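Local atomic coordinates of thermospermine synthase (Medicago truncatula, PDB entry 6BQ6), a protein that probably transfers an aminopropyl group from decarboxylated S-adenosylmethionine to spermidine, yielding the tetraamine thermospermine and methylthioadenosine. Residues Y31-E36 with D74-S79; Q57-L62 with E135-F140; E112-R117 with V146-A151. All coordinates share one frame; numbering follows the deposited sequence. Where two conformers were deposited one is given.

Interaction 1. Residues Y31-E36 with D74-S79. With TER (N-(3-amino-propyl)-N-(5-aminopropyl)-1,4-diaminobutane), chain F.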
ATOM      1  N   TYR B  31       6.283   5.078  -4.945  1.00 24.18           N
ATOM      2  CA  TYR B  31       5.928   6.261  -4.192  1.00 25.40           C
ATOM      3  C   TYR B  31       4.419   6.256  -3.961  1.00 25.69           C
ATOM      4  O   TYR B  31       3.665   6.134  -4.900  1.00 24.98           O
ATOM      5  CB  TYR B  31       6.300   7.531  -4.965  1.00 26.36           C
ATOM      6  CG  TYR B  31       5.721   8.804  -4.377  1.00 28.36           C
ATOM      7  CD1 TYR B  31       6.136   9.260  -3.150  1.00 28.78           C
ATOM      8  CD2 TYR B  31       4.714   9.530  -5.041  1.00 31.23           C
ATOM      9  CE1 TYR B  31       5.586  10.389  -2.567  1.00 29.65           C
ATOM     10  CE2 TYR B  31       4.191  10.679  -4.489  1.00 31.32           C
ATOM     11  CZ  TYR B  31       4.633  11.092  -3.230  1.00 31.78           C
ATOM     12  OH  TYR B  31       4.109  12.228  -2.628  1.00 32.10           O
ATOM     13  N   GLU B  32       3.991   6.510  -2.734  1.00 26.72           N
ATOM     14  CA  GLU B  32       2.593   6.485  -2.387  1.00 29.20           C
ATOM     15  C   GLU B  32       2.224   7.816  -1.769  1.00 29.19           C
ATOM     16  O   GLU B  32       2.910   8.347  -0.907  1.00 27.94           O
ATOM     17  CB  GLU B  32       2.401   5.367  -1.388  1.00 33.39           C
ATOM     18  CG  GLU B  32       1.088   5.336  -0.685  1.00 38.20           C
ATOM     19  CD  GLU B  32       1.134   4.235   0.349  1.00 41.84           C
ATOM     20  OE1 GLU B  32       1.126   4.620   1.551  1.00 39.36           O
ATOM     21  OE2 GLU B  32       1.283   3.027  -0.082  1.00 42.19           O
ATOM     22  N   GLU B  33       1.125   8.354  -2.228  1.00 29.94           N
ATOM     23  CA  GLU B  33       0.547   9.522  -1.629  1.00 32.54           C
ATOM     24  C   GLU B  33      -0.932   9.293  -1.307  1.00 33.18           C
ATOM     25  O   GLU B  33      -1.705   8.774  -2.138  1.00 28.42           O
ATOM     26  CB  GLU B  33       0.686  10.698  -2.542  1.00 34.54           C
ATOM     27  CG  GLU B  33       0.331  11.995  -1.789  1.00 37.55           C
ATOM     28  CD  GLU B  33       0.773  13.273  -2.470  1.00 40.30           C
ATOM     29  OE1 GLU B  33       1.690  13.230  -3.280  1.00 40.40           O
ATOM     30  OE2 GLU B  33       0.216  14.346  -2.167  1.00 42.83           O
ATOM     31  N   GLU B  34      -1.269   9.654  -0.073  1.00 34.97           N
ATOM     32  CA  GLU B  34      -2.627   9.681   0.402  1.00 39.06           C
ATOM     33  C   GLU B  34      -3.208  11.001  -0.061  1.00 38.95           C
ATOM     34  O   GLU B  34      -3.055  11.991   0.609  1.00 39.16           O
ATOM     35  CB  GLU B  34      -2.680   9.568   1.939  1.00 44.46           C
ATOM     36  CG  GLU B  34      -2.244   8.195   2.486  1.00 48.30           C
ATOM     37  CD  GLU B  34      -3.002   7.758   3.755  1.00 51.52           C
ATOM     38  OE1 GLU B  34      -3.362   6.555   3.844  1.00 51.85           O
ATOM     39  OE2 GLU B  34      -3.247   8.613   4.646  1.00 53.99           O
ATOM     40  N   ILE B  35      -3.876  10.991  -1.210  1.00 38.87           N
ATOM     41  CA  ILE B  35      -4.643  12.156  -1.697  1.00 42.32           C
ATOM     42  C   ILE B  35      -5.676  12.613  -0.644  1.00 43.62           C
ATOM     43  O   ILE B  35      -5.769  13.799  -0.323  1.00 45.90           O
ATOM     44  CB  ILE B  35      -5.408  11.813  -3.017  1.00 42.66           C
ATOM     45  CG1 ILE B  35      -4.455  11.399  -4.146  1.00 43.16           C
ATOM     46  CG2 ILE B  35      -6.299  12.976  -3.438  1.00 45.34           C
ATOM     47  CD1 ILE B  35      -3.210  12.252  -4.266  1.00 42.19           C
ATOM     48  N   GLU B  36      -6.466  11.664  -0.172  1.00 44.49           N
ATOM     49  CA  GLU B  36      -7.400  11.837   0.950  1.00 46.07           C
ATOM     50  C   GLU B  36      -7.022  10.727   1.926  1.00 42.58           C
ATOM     51  O   GLU B  36      -6.340   9.776   1.537  1.00 39.24           O
ATOM     52  CB  GLU B  36      -8.847  11.646   0.475  1.00 52.04           C
ATOM     53  CG  GLU B  36      -9.240  12.376  -0.816  1.00 56.71           C
ATOM     54  CD  GLU B  36     -10.727  12.220  -1.222  1.00 62.08           C
ATOM     55  OE1 GLU B  36     -11.221  13.147  -1.909  1.00 65.78           O
ATOM     56  OE2 GLU B  36     -11.412  11.193  -0.897  1.00 61.73           O
ATOM     57  N   ASP B  74       7.114  17.557   2.183  1.00 38.79           N
ATOM     58  CA  ASP B  74       6.398  16.945   3.328  1.00 42.17           C
ATOM     59  C   ASP B  74       5.453  15.834   2.863  1.00 41.90           C
ATOM     60  O   ASP B  74       4.293  15.782   3.247  1.00 43.87           O
ATOM     61  CB  ASP B  74       5.683  18.035   4.147  1.00 43.13           C
ATOM     62  CG  ASP B  74       6.572  18.633   5.273  1.00 44.67           C
ATOM     63  OD1 ASP B  74       7.550  17.996   5.753  1.00 44.97           O
ATOM     64  OD2 ASP B  74       6.249  19.745   5.700  1.00 45.53           O
ATOM     65  N   GLY B  75       5.976  14.979   1.989  1.00 40.56           N
ATOM     66  CA  GLY B  75       5.248  13.861   1.413  1.00 39.59           C
ATOM     67  C   GLY B  75       4.095  14.179   0.484  1.00 38.85           C
ATOM     68  O   GLY B  75       3.296  13.284   0.159  1.00 38.12           O
ATOM     69  N   LYS B  76       3.992  15.435   0.057  1.00 36.83           N
ATOM     70  CA  LYS B  76       2.969  15.854  -0.871  1.00 36.09           C
ATOM     71  C   LYS B  76       3.641  16.268  -2.164  1.00 32.56           C
ATOM     72  O   LYS B  76       4.499  17.134  -2.188  1.00 31.27           O
ATOM     73  CB  LYS B  76       2.153  16.990  -0.284  1.00 39.88           C
ATOM     74  CG  LYS B  76       1.605  16.679   1.113  1.00 44.42           C
ATOM     75  CD  LYS B  76       0.138  17.055   1.270  1.00 51.07           C
ATOM     76  CE  LYS B  76      -0.072  18.568   1.292  1.00 54.48           C
ATOM     77  NZ  LYS B  76      -1.474  18.903   0.891  1.00 57.96           N
ATOM     78  N   LEU B  77       3.274  15.580  -3.227  1.00 29.86           N
ATOM     79  CA  LEU B  77       3.723  15.895  -4.524  1.00 28.35           C
ATOM     80  C   LEU B  77       3.423  17.351  -4.857  1.00 29.95           C
ATOM     81  O   LEU B  77       2.268  17.827  -4.644  1.00 28.79           O
ATOM     82  CB  LEU B  77       3.005  14.992  -5.488  1.00 29.87           C
ATOM     83  CG  LEU B  77       3.287  15.243  -6.938  1.00 30.82           C
ATOM     84  CD1 LEU B  77       4.666  14.785  -7.306  1.00 30.36           C
ATOM     85  CD2 LEU B  77       2.226  14.524  -7.741  1.00 32.59           C
ATOM     86  N   GLN B  78       4.448  18.057  -5.354  1.00 27.37           N
ATOM     87  CA  GLN B  78       4.305  19.457  -5.795  1.00 28.59           C
ATOM     88  C   GLN B  78       4.283  19.589  -7.297  1.00 28.35           C
ATOM     89  O   GLN B  78       3.494  20.366  -7.879  1.00 32.26           O
ATOM     90  CB  GLN B  78       5.487  20.274  -5.288  1.00 29.23           C
ATOM     91  CG  GLN B  78       5.699  20.229  -3.806  1.00 32.11           C
ATOM     92  CD  GLN B  78       4.561  20.859  -3.069  1.00 36.29           C
ATOM     93  OE1 GLN B  78       4.273  22.046  -3.254  1.00 40.11           O
ATOM     94  NE2 GLN B  78       3.894  20.082  -2.224  1.00 38.93           N
ATOM     95  N   SER B  79       5.236  18.942  -7.943  1.00 27.29           N
ATOM     96  CA  SER B  79       5.472  19.120  -9.351  1.00 29.77           C
ATOM     97  C   SER B  79       6.012  17.856  -9.902  1.00 27.78           C
ATOM     98  O   SER B  79       6.918  17.297  -9.303  1.00 29.41           O
ATOM     99  CB  SER B  79       6.496  20.245  -9.544  1.00 34.25           C
ATOM    100  OG  SER B  79       7.222  20.133 -10.768  1.00 40.34           O
TER
HETATM  101  N1  TER F 402       4.943  25.814  -1.953  1.00 54.71           N
HETATM  102  C2  TER F 402       4.948  26.007  -3.387  1.00 51.61           C
HETATM  103  C3  TER F 402       3.516  26.059  -3.909  1.00 48.87           C
HETATM  104  C4  TER F 402       2.800  24.735  -3.837  1.00 47.73           C
HETATM  105  N5  TER F 402       1.561  24.782  -4.578  1.00 49.96           N
HETATM  106  C6  TER F 402       1.284  23.793  -5.596  1.00 47.19           C
HETATM  107  C7  TER F 402      -0.196  23.445  -5.639  1.00 47.30           C
HETATM  108  C8  TER F 402      -0.359  22.071  -6.264  1.00 47.09           C
HETATM  109  N9  TER F 402      -0.272  21.000  -5.294  1.00 45.86           N
HETATM  110  C10 TER F 402      -0.385  19.645  -5.768  1.00 45.94           C
HETATM  111  C11 TER F 402      -0.958  18.668  -4.765  1.00 46.42           C
HETATM  112  C12 TER F 402      -1.321  17.389  -5.519  1.00 47.80           C
HETATM  113  C13 TER F 402      -1.583  16.203  -4.603  1.00 49.60           C
HETATM  114  N14 TER F 402      -2.309  16.603  -3.410  1.00 52.92           N
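The carboxylate of E33 reaches across to the backbone of L77. L77 N donates to E33 OE1 over 2.8 Å in a nearly straight bond (166° at the hydrogen). The donor meets the oxygen on its syn side, somewhat out of the carboxylate plane. E33 OE2 faces CA of K76 and also lies 3.6 Å from C13 of the bound thermospermine. The hydroxyl of Y31 comes up beside this group. Y31 OH is 2.7 Å from E33 OE1 and 3.1 Å from G75 O, and it can give its hydrogen to only one of them at a time.

The E33 side chain leaves the strand with CG anti to the backbone N (chi1 -168°) and stays extended, which carries the carboxylate to the second strand. Strands 31-34 and 76-79 belong to different sheets of the N-terminal beta domain and run at 104° to each other. E33, L77 and Q78 all line the polyamine pocket. L77 O approaches C11 of the ligand at 3.3 Å.

Further out, Q78 NE2 donates to K76 O, which lies in the amide plane and helps set the rotation of the Q78 amide. The Y31 side chain packs on L45 and V72 of its own chain, while its backbone pairs in an antiparallel ladder with a second subunit.

Interaction 2. Residues Q57-L62 with E135-F140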
ATOM      1  N   GLN B  57       9.898  22.009   6.226  1.00 31.87           N
ATOM      2  CA  GLN B  57       9.379  20.852   5.459  1.00 33.55           C
ATOM      3  C   GLN B  57      10.483  19.951   4.923  1.00 32.93           C
ATOM      4  O   GLN B  57      11.573  20.423   4.672  1.00 31.65           O
ATOM      5  CB  GLN B  57       8.509  21.334   4.279  1.00 35.38           C
ATOM      6  CG  GLN B  57       9.281  22.181   3.278  1.00 35.95           C
ATOM      7  CD  GLN B  57       8.408  23.165   2.517  1.00 36.80           C
ATOM      8  OE1 GLN B  57       7.270  22.854   2.168  1.00 38.70           O
ATOM      9  NE2 GLN B  57       8.943  24.339   2.246  1.00 36.33           N
ATOM     10  N   ASP B  58      10.193  18.651   4.812  1.00 34.30           N
ATOM     11  CA  ASP B  58      11.055  17.689   4.141  1.00 35.35           C
ATOM     12  C   ASP B  58      10.927  17.869   2.638  1.00 31.67           C
ATOM     13  O   ASP B  58       9.897  18.274   2.159  1.00 32.49           O
ATOM     14  CB  ASP B  58      10.683  16.239   4.478  1.00 39.50           C
ATOM     15  CG  ASP B  58      10.934  15.880   5.953  1.00 45.43           C
ATOM     16  OD1 ASP B  58      11.603  16.650   6.689  1.00 48.63           O
ATOM     17  OD2 ASP B  58      10.420  14.822   6.372  1.00 48.74           O
ATOM     18  N   ILE B  59      12.009  17.573   1.940  1.00 28.73           N
ATOM     19  CA  ILE B  59      12.149  17.820   0.525  1.00 30.93           C
ATOM     20  C   ILE B  59      12.669  16.540  -0.088  1.00 31.90           C
ATOM     21  O   ILE B  59      13.592  15.970   0.436  1.00 33.94           O
ATOM     22  CB  ILE B  59      13.182  18.950   0.272  1.00 33.13           C
ATOM     23  CG1 ILE B  59      12.773  20.196   1.074  1.00 35.35           C
ATOM     24  CG2 ILE B  59      13.270  19.212  -1.218  1.00 35.48           C
ATOM     25  CD1 ILE B  59      13.865  21.193   1.358  1.00 36.96           C
ATOM     26  N   ALA B  60      12.065  16.081  -1.184  1.00 28.62           N
ATOM     27  CA  ALA B  60      12.496  14.852  -1.873  1.00 28.80           C
ATOM     28  C   ALA B  60      12.320  15.046  -3.372  1.00 27.03           C
ATOM     29  O   ALA B  60      11.375  15.715  -3.799  1.00 25.74           O
ATOM     30  CB  ALA B  60      11.674  13.658  -1.395  1.00 29.78           C
ATOM     31  N   LEU B  61      13.293  14.588  -4.152  1.00 25.55           N
ATOM     32  CA  LEU B  61      13.171  14.501  -5.592  1.00 25.31           C
ATOM     33  C   LEU B  61      13.246  13.037  -6.024  1.00 24.48           C
ATOM     34  O   LEU B  61      14.250  12.341  -5.759  1.00 26.29           O
ATOM     35  CB  LEU B  61      14.240  15.324  -6.265  1.00 25.60           C
ATOM     36  CG  LEU B  61      14.119  15.504  -7.775  1.00 28.07           C
ATOM     37  CD1 LEU B  61      12.957  16.392  -8.224  1.00 27.93           C
ATOM     38  CD2 LEU B  61      15.441  16.023  -8.334  1.00 30.30           C
ATOM     39  N   LEU B  62      12.156  12.579  -6.634  1.00 23.94           N
ATOM     40  CA  LEU B  62      11.995  11.171  -6.978  1.00 24.92           C
ATOM     41  C   LEU B  62      12.074  11.034  -8.456  1.00 25.62           C
ATOM     42  O   LEU B  62      11.589  11.874  -9.153  1.00 27.37           O
ATOM     43  CB  LEU B  62      10.628  10.670  -6.513  1.00 24.28           C
ATOM     44  CG  LEU B  62      10.320  10.973  -5.055  1.00 25.79           C
ATOM     45  CD1 LEU B  62       8.951  10.402  -4.685  1.00 26.37           C
ATOM     46  CD2 LEU B  62      11.372  10.424  -4.109  1.00 27.14           C
ATOM     47  N   GLU B 135      14.206  29.184   2.013  1.00 27.67           N
ATOM     48  CA  GLU B 135      15.366  29.292   1.163  1.00 28.28           C
ATOM     49  C   GLU B 135      15.918  27.936   0.753  1.00 27.52           C
ATOM     50  O   GLU B 135      16.502  27.787  -0.323  1.00 27.64           O
ATOM     51  CB  GLU B 135      16.450  30.094   1.893  1.00 31.31           C
ATOM     52  CG  GLU B 135      17.643  30.425   1.015  1.00 34.69           C
ATOM     53  CD  GLU B 135      18.553  31.453   1.671  1.00 39.39           C
ATOM     54  OE1 GLU B 135      18.620  31.441   2.920  1.00 42.22           O
ATOM     55  OE2 GLU B 135      19.189  32.259   0.941  1.00 40.84           O
ATOM     56  N   GLU B 136      15.719  26.918   1.574  1.00 28.57           N
ATOM     57  CA  GLU B 136      16.284  25.589   1.230  1.00 29.91           C
ATOM     58  C   GLU B 136      15.567  24.991   0.056  1.00 27.77           C
ATOM     59  O   GLU B 136      16.194  24.361  -0.783  1.00 28.23           O
ATOM     60  CB  GLU B 136      16.288  24.669   2.439  1.00 33.62           C
ATOM     61  CG  GLU B 136      17.406  25.092   3.399  1.00 38.78           C
ATOM     62  CD  GLU B 136      17.662  24.100   4.512  1.00 42.63           C
ATOM     63  OE1 GLU B 136      17.510  22.894   4.255  1.00 44.24           O
ATOM     64  OE2 GLU B 136      18.012  24.551   5.640  1.00 47.77           O
ATOM     65  N   VAL B 137      14.275  25.271  -0.085  1.00 26.79           N
ATOM     66  CA  VAL B 137      13.528  24.796  -1.270  1.00 25.47           C
ATOM     67  C   VAL B 137      14.050  25.520  -2.517  1.00 24.18           C
ATOM     68  O   VAL B 137      14.294  24.904  -3.536  1.00 23.02           O
ATOM     69  CB  VAL B 137      12.021  25.000  -1.118  1.00 27.36           C
ATOM     70  CG1 VAL B 137      11.289  24.765  -2.460  1.00 28.96           C
ATOM     71  CG2 VAL B 137      11.471  24.088  -0.026  1.00 29.67           C
ATOM     72  N   VAL B 138      14.236  26.838  -2.430  1.00 23.03           N
ATOM     73  CA  VAL B 138      14.723  27.614  -3.574  1.00 24.48           C
ATOM     74  C   VAL B 138      16.066  27.086  -4.006  1.00 24.83           C
ATOM     75  O   VAL B 138      16.313  26.854  -5.191  1.00 24.37           O
ATOM     76  CB  VAL B 138      14.850  29.115  -3.246  1.00 25.64           C
ATOM     77  CG1 VAL B 138      15.513  29.866  -4.387  1.00 26.90           C
ATOM     78  CG2 VAL B 138      13.457  29.650  -2.995  1.00 26.14           C
ATOM     79  N   GLU B 139      16.949  26.931  -3.035  1.00 25.09           N
ATOM     80  CA  GLU B 139      18.319  26.526  -3.368  1.00 26.85           C
ATOM     81  C   GLU B 139      18.354  25.096  -3.910  1.00 26.01           C
ATOM     82  O   GLU B 139      19.105  24.810  -4.848  1.00 24.62           O
ATOM     83  CB  GLU B 139      19.213  26.716  -2.157  1.00 29.41           C
ATOM     84  CG  GLU B 139      19.512  28.192  -1.870  1.00 32.57           C
ATOM     85  CD  GLU B 139      20.333  28.885  -2.977  1.00 36.30           C
ATOM     86  OE1 GLU B 139      21.159  28.235  -3.659  1.00 41.92           O
ATOM     87  OE2 GLU B 139      20.100  30.070  -3.228  1.00 40.52           O
ATOM     88  N   PHE B 140      17.506  24.229  -3.348  1.00 23.45           N
ATOM     89  CA  PHE B 140      17.387  22.862  -3.843  1.00 24.60           C
ATOM     90  C   PHE B 140      16.975  22.879  -5.310  1.00 24.03           C
ATOM     91  O   PHE B 140      17.600  22.245  -6.151  1.00 24.19           O
ATOM     92  CB  PHE B 140      16.370  22.095  -3.033  1.00 25.11           C
ATOM     93  CG  PHE B 140      16.255  20.666  -3.449  1.00 25.88           C
ATOM     94  CD1 PHE B 140      17.165  19.755  -3.007  1.00 27.66           C
ATOM     95  CD2 PHE B 140      15.310  20.274  -4.341  1.00 25.60           C
ATOM     96  CE1 PHE B 140      17.113  18.446  -3.435  1.00 29.35           C
ATOM     97  CE2 PHE B 140      15.228  18.947  -4.769  1.00 27.09           C
ATOM     98  CZ  PHE B 140      16.126  18.036  -4.308  1.00 28.57           C
TER
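I59 lays its CG2 methyl over one face of the F140 ring. This is a CH-pi contact: I59 CG2 sits 4.0 Å from the centroid of the F140 ring and only 14° off the ring normal. The methyl is shifted a little toward the rim, near CG and CD2. It points opposite the I59 backbone N, and the other branch, through CG1, reaches V137.

The remaining apolar contacts flank this one. The CD1 end of I59 meets CG2 of V137 at 4.0 Å. L61 comes to the ring from a different direction. Its CB lies in the ring plane, at the edge, 3.8 Å from F140 CZ. The ring is thus touched on a face by one strand residue and on its rim by the next residue but one. In F140 chi1 is trans (-177°), which sends the ring out from the helix to the strand.

The one polar side chain of the strand segment that touches the helix here is Q57. Q57 NE2 packs 3.4 Å from V137 CG2, and the two side chains cross at about a right angle. The same nitrogen donates a hydrogen bond to D134, just before the helix. Q57 binds adenosine in another structure of this protein.

Strand 58-62 and helix 135-140 run nearly parallel, with axes 9.9 Å apart. The strand lies between strands 47-53 and 70-73 of the N-terminal sheet. The helix follows strand 127-132 of the Rossmann-like domain. From the two flanking strands, the H50 ring meets that of F140, and L71 packs on the F140 side chain.

Interaction 3. Residues E112-R117 with V146-A151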
ATOM      1  N   GLU B 112      10.115  26.746  -6.718  1.00 24.59           N
ATOM      2  CA  GLU B 112      10.665  25.750  -7.640  1.00 25.80           C
ATOM      3  C   GLU B 112      11.330  26.368  -8.858  1.00 24.49           C
ATOM      4  O   GLU B 112      12.199  25.746  -9.489  1.00 23.40           O
ATOM      5  CB  GLU B 112       9.561  24.806  -8.095  1.00 28.22           C
ATOM      6  CG  GLU B 112       8.809  24.185  -6.955  1.00 30.93           C
ATOM      7  CD  GLU B 112       7.574  23.428  -7.410  1.00 35.71           C
ATOM      8  OE1 GLU B 112       7.522  22.992  -8.592  1.00 36.15           O
ATOM      9  OE2 GLU B 112       6.639  23.301  -6.553  1.00 41.04           O
ATOM     10  N   GLY B 113      10.909  27.581  -9.204  1.00 22.97           N
ATOM     11  CA  GLY B 113      11.413  28.305 -10.337  1.00 22.71           C
ATOM     12  C   GLY B 113      10.519  28.214 -11.557  1.00 21.79           C
ATOM     13  O   GLY B 113      10.761  28.913 -12.534  1.00 21.23           O
ATOM     14  N   SER B 114       9.513  27.326 -11.533  1.00 21.05           N
ATOM     15  CA  SER B 114       8.690  27.111 -12.694  1.00 20.38           C
ATOM     16  C   SER B 114       7.710  28.236 -13.005  1.00 19.75           C
ATOM     17  O   SER B 114       7.418  28.553 -14.144  1.00 19.12           O
ATOM     18  CB  SER B 114       7.987  25.768 -12.639  1.00 20.83           C
ATOM     19  OG  SER B 114       8.916  24.728 -12.530  1.00 22.41           O
ATOM     20  N   THR B 115       7.163  28.841 -11.952  1.00 19.77           N
ATOM     21  CA  THR B 115       6.337  29.996 -12.106  1.00 18.81           C
ATOM     22  C   THR B 115       7.136  31.136 -12.698  1.00 18.75           C
ATOM     23  O   THR B 115       6.687  31.758 -13.633  1.00 18.48           O
ATOM     24  CB  THR B 115       5.729  30.345 -10.755  1.00 19.45           C
ATOM     25  OG1 THR B 115       4.908  29.238 -10.365  1.00 20.10           O
ATOM     26  CG2 THR B 115       4.898  31.573 -10.815  1.00 20.14           C
ATOM     27  N   ALA B 116       8.306  31.381 -12.129  1.00 18.85           N
ATOM     28  CA  ALA B 116       9.208  32.382 -12.641  1.00 19.68           C
ATOM     29  C   ALA B 116       9.532  32.094 -14.126  1.00 19.04           C
ATOM     30  O   ALA B 116       9.497  32.995 -14.946  1.00 20.34           O
ATOM     31  CB  ALA B 116      10.486  32.419 -11.832  1.00 20.02           C
ATOM     32  N   ARG B 117       9.844  30.840 -14.425  1.00 18.82           N
ATOM     33  CA  ARG B 117      10.180  30.443 -15.802  1.00 19.95           C
ATOM     34  C   ARG B 117       9.072  30.868 -16.776  1.00 20.75           C
ATOM     35  O   ARG B 117       9.328  31.481 -17.831  1.00 19.86           O
ATOM     36  CB  ARG B 117      10.371  28.928 -15.874  1.00 20.27           C
ATOM     37  CG  ARG B 117      10.657  28.436 -17.269  1.00 20.77           C
ATOM     38  CD  ARG B 117      10.513  26.952 -17.299  1.00 21.94           C
ATOM     39  NE  ARG B 117       9.124  26.523 -17.229  1.00 22.06           N
ATOM     40  CZ  ARG B 117       8.655  25.527 -16.482  1.00 22.73           C
ATOM     41  NH1 ARG B 117       9.430  24.871 -15.623  1.00 23.05           N
ATOM     42  NH2 ARG B 117       7.354  25.176 -16.597  1.00 22.98           N
ATOM     43  N   VAL B 146      16.676  21.331 -13.528  1.00 29.02           N
ATOM     44  CA  VAL B 146      17.464  21.948 -14.576  1.00 31.06           C
ATOM     45  C   VAL B 146      16.574  22.657 -15.611  1.00 29.59           C
ATOM     46  O   VAL B 146      16.989  23.640 -16.194  1.00 30.05           O
ATOM     47  CB  VAL B 146      18.488  20.982 -15.209  1.00 34.10           C
ATOM     48  CG1 VAL B 146      19.350  21.746 -16.225  1.00 35.30           C
ATOM     49  CG2 VAL B 146      19.399  20.396 -14.125  1.00 37.53           C
ATOM     50  N   VAL B 147      15.299  22.273 -15.715  1.00 29.08           N
ATOM     51  CA  VAL B 147      14.354  22.995 -16.556  1.00 28.47           C
ATOM     52  C   VAL B 147      14.302  24.506 -16.241  1.00 27.68           C
ATOM     53  O   VAL B 147      14.059  25.312 -17.142  1.00 28.01           O
ATOM     54  CB  VAL B 147      12.940  22.334 -16.528  1.00 29.00           C
ATOM     55  CG1 VAL B 147      12.273  22.415 -15.136  1.00 29.04           C
ATOM     56  CG2 VAL B 147      12.045  22.932 -17.578  1.00 29.69           C
ATOM     57  N   ASN B 148      14.575  24.881 -14.987  1.00 24.79           N
ATOM     58  CA  ASN B 148      14.502  26.255 -14.531  1.00 23.72           C
ATOM     59  C   ASN B 148      15.829  26.972 -14.400  1.00 24.59           C
ATOM     60  O   ASN B 148      15.875  28.100 -13.904  1.00 22.86           O
ATOM     61  CB  ASN B 148      13.710  26.282 -13.220  1.00 22.68           C
ATOM     62  CG  ASN B 148      12.300  25.758 -13.415  1.00 21.46           C
ATOM     63  OD1 ASN B 148      11.724  25.908 -14.509  1.00 21.47           O
ATOM     64  ND2 ASN B 148      11.730  25.162 -12.382  1.00 21.38           N
ATOM     65  N   LYS B 149      16.900  26.378 -14.912  1.00 26.05           N
ATOM     66  CA  LYS B 149      18.236  27.006 -14.730  1.00 28.20           C
ATOM     67  C   LYS B 149      18.348  28.377 -15.404  1.00 27.79           C
ATOM     68  O   LYS B 149      18.855  29.308 -14.767  1.00 28.32           O
ATOM     69  CB  LYS B 149      19.355  26.055 -15.182  1.00 31.38           C
ATOM     70  CG  LYS B 149      20.723  26.403 -14.584  1.00 35.53           C
ATOM     71  CD  LYS B 149      21.856  25.681 -15.286  1.00 38.84           C
ATOM     72  CE  LYS B 149      23.218  26.282 -14.980  1.00 41.57           C
ATOM     73  NZ  LYS B 149      24.287  25.253 -14.890  1.00 44.36           N
ATOM     74  N   GLU B 150      17.871  28.472 -16.649  0.50 27.04           N
ATOM     75  CA  GLU B 150      17.757  29.740 -17.368  0.50 27.22           C
ATOM     76  C   GLU B 150      17.002  30.773 -16.526  0.50 26.60           C
ATOM     77  O   GLU B 150      17.537  31.839 -16.211  0.50 26.47           O
ATOM     78  CB  GLU B 150      17.083  29.516 -18.739  0.50 28.29           C
ATOM     79  CG  GLU B 150      16.730  30.798 -19.476  0.50 29.83           C
ATOM     80  CD  GLU B 150      16.161  30.619 -20.889  0.50 31.20           C
ATOM     81  OE1 GLU B 150      15.305  29.725 -21.158  0.50 30.67           O
ATOM     82  OE2 GLU B 150      16.564  31.431 -21.747  0.50 33.11           O
ATOM     83  N   ALA B 151      15.792  30.401 -16.112  1.00 25.56           N
ATOM     84  CA  ALA B 151      14.926  31.265 -15.304  1.00 24.72           C
ATOM     85  C   ALA B 151      15.673  31.827 -14.086  1.00 25.03           C
ATOM     86  O   ALA B 151      15.721  33.066 -13.861  1.00 25.58           O
ATOM     87  CB  ALA B 151      13.694  30.508 -14.869  1.00 24.40           C
TER
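N148 turns its side chain so that CG stands anti to its carbonyl carbon (chi1 -61°), and the amide then enters the bend at E112-S114. R117 starts out extended, bends at chi3 (73°), and brings NH1 round to the same amide. The two side chains cross at about a right angle.

The amide uses both ends. N148 ND2 donates to S114 OG at 2.9 Å, close to the amide plane. It also donates to E112 O at 3.0 Å, from above the carbonyl plane. On the other end, R117 NH1 donates to N148 OD1 at 2.8 Å, in the carbonyl plane and on a lone pair. With N148 cut back to an alanine, E112 O and S114 OG are likely to lose this donor, and R117 NH1 its acceptor, so the guanidinium would be freer to turn.

Van der Waals contacts frame these bonds. A151 CB rests on R117 CA at 3.6 Å. Both methyls of V147 lie near NH1 of R117. G113, at the N-cap position of helix 114-117, packs against the amide of N148. A CB on it would lie 3.1 Å from N148 CB, too tight for a side chain, and at these backbone angles would also jam against E112 O. G113 and A116 fit a GxGxxA pattern, consistent with the glycine-rich loop of a Rossmann-like fold.

R117 NH2 has its own salt bridge to E84, so the guanidinium is held by partners on separate nitrogens. N148 is buried, and its three bonds satisfy the polar ends of its amide. The positive charge of R117 would probably polarise the amide and strengthen ND2 as a donor to the loop.

From the N terminus, interaction 1 opens first, and residues 74-79 close an all-beta loop within the N-terminal domain. Segment 57-62 lies inside that loop but finds its partner, 135-140, beyond it. Interaction 2 therefore crosses interaction 1 and joins the N-terminal sheet to a helix of the Rossmann-like domain. Interaction 3 opens at 112-117, before interaction 2 closes, and ends at 146-151, so these two also cross. Interactions 1 and 3 follow in series. They still touch, through S79 and Q78 against the side chain of E112. D74 N and D58 O, probably hydrogen-bonded, link interactions 1 and 2. Interaction 3 ties two helices within the Rossmann-like domain.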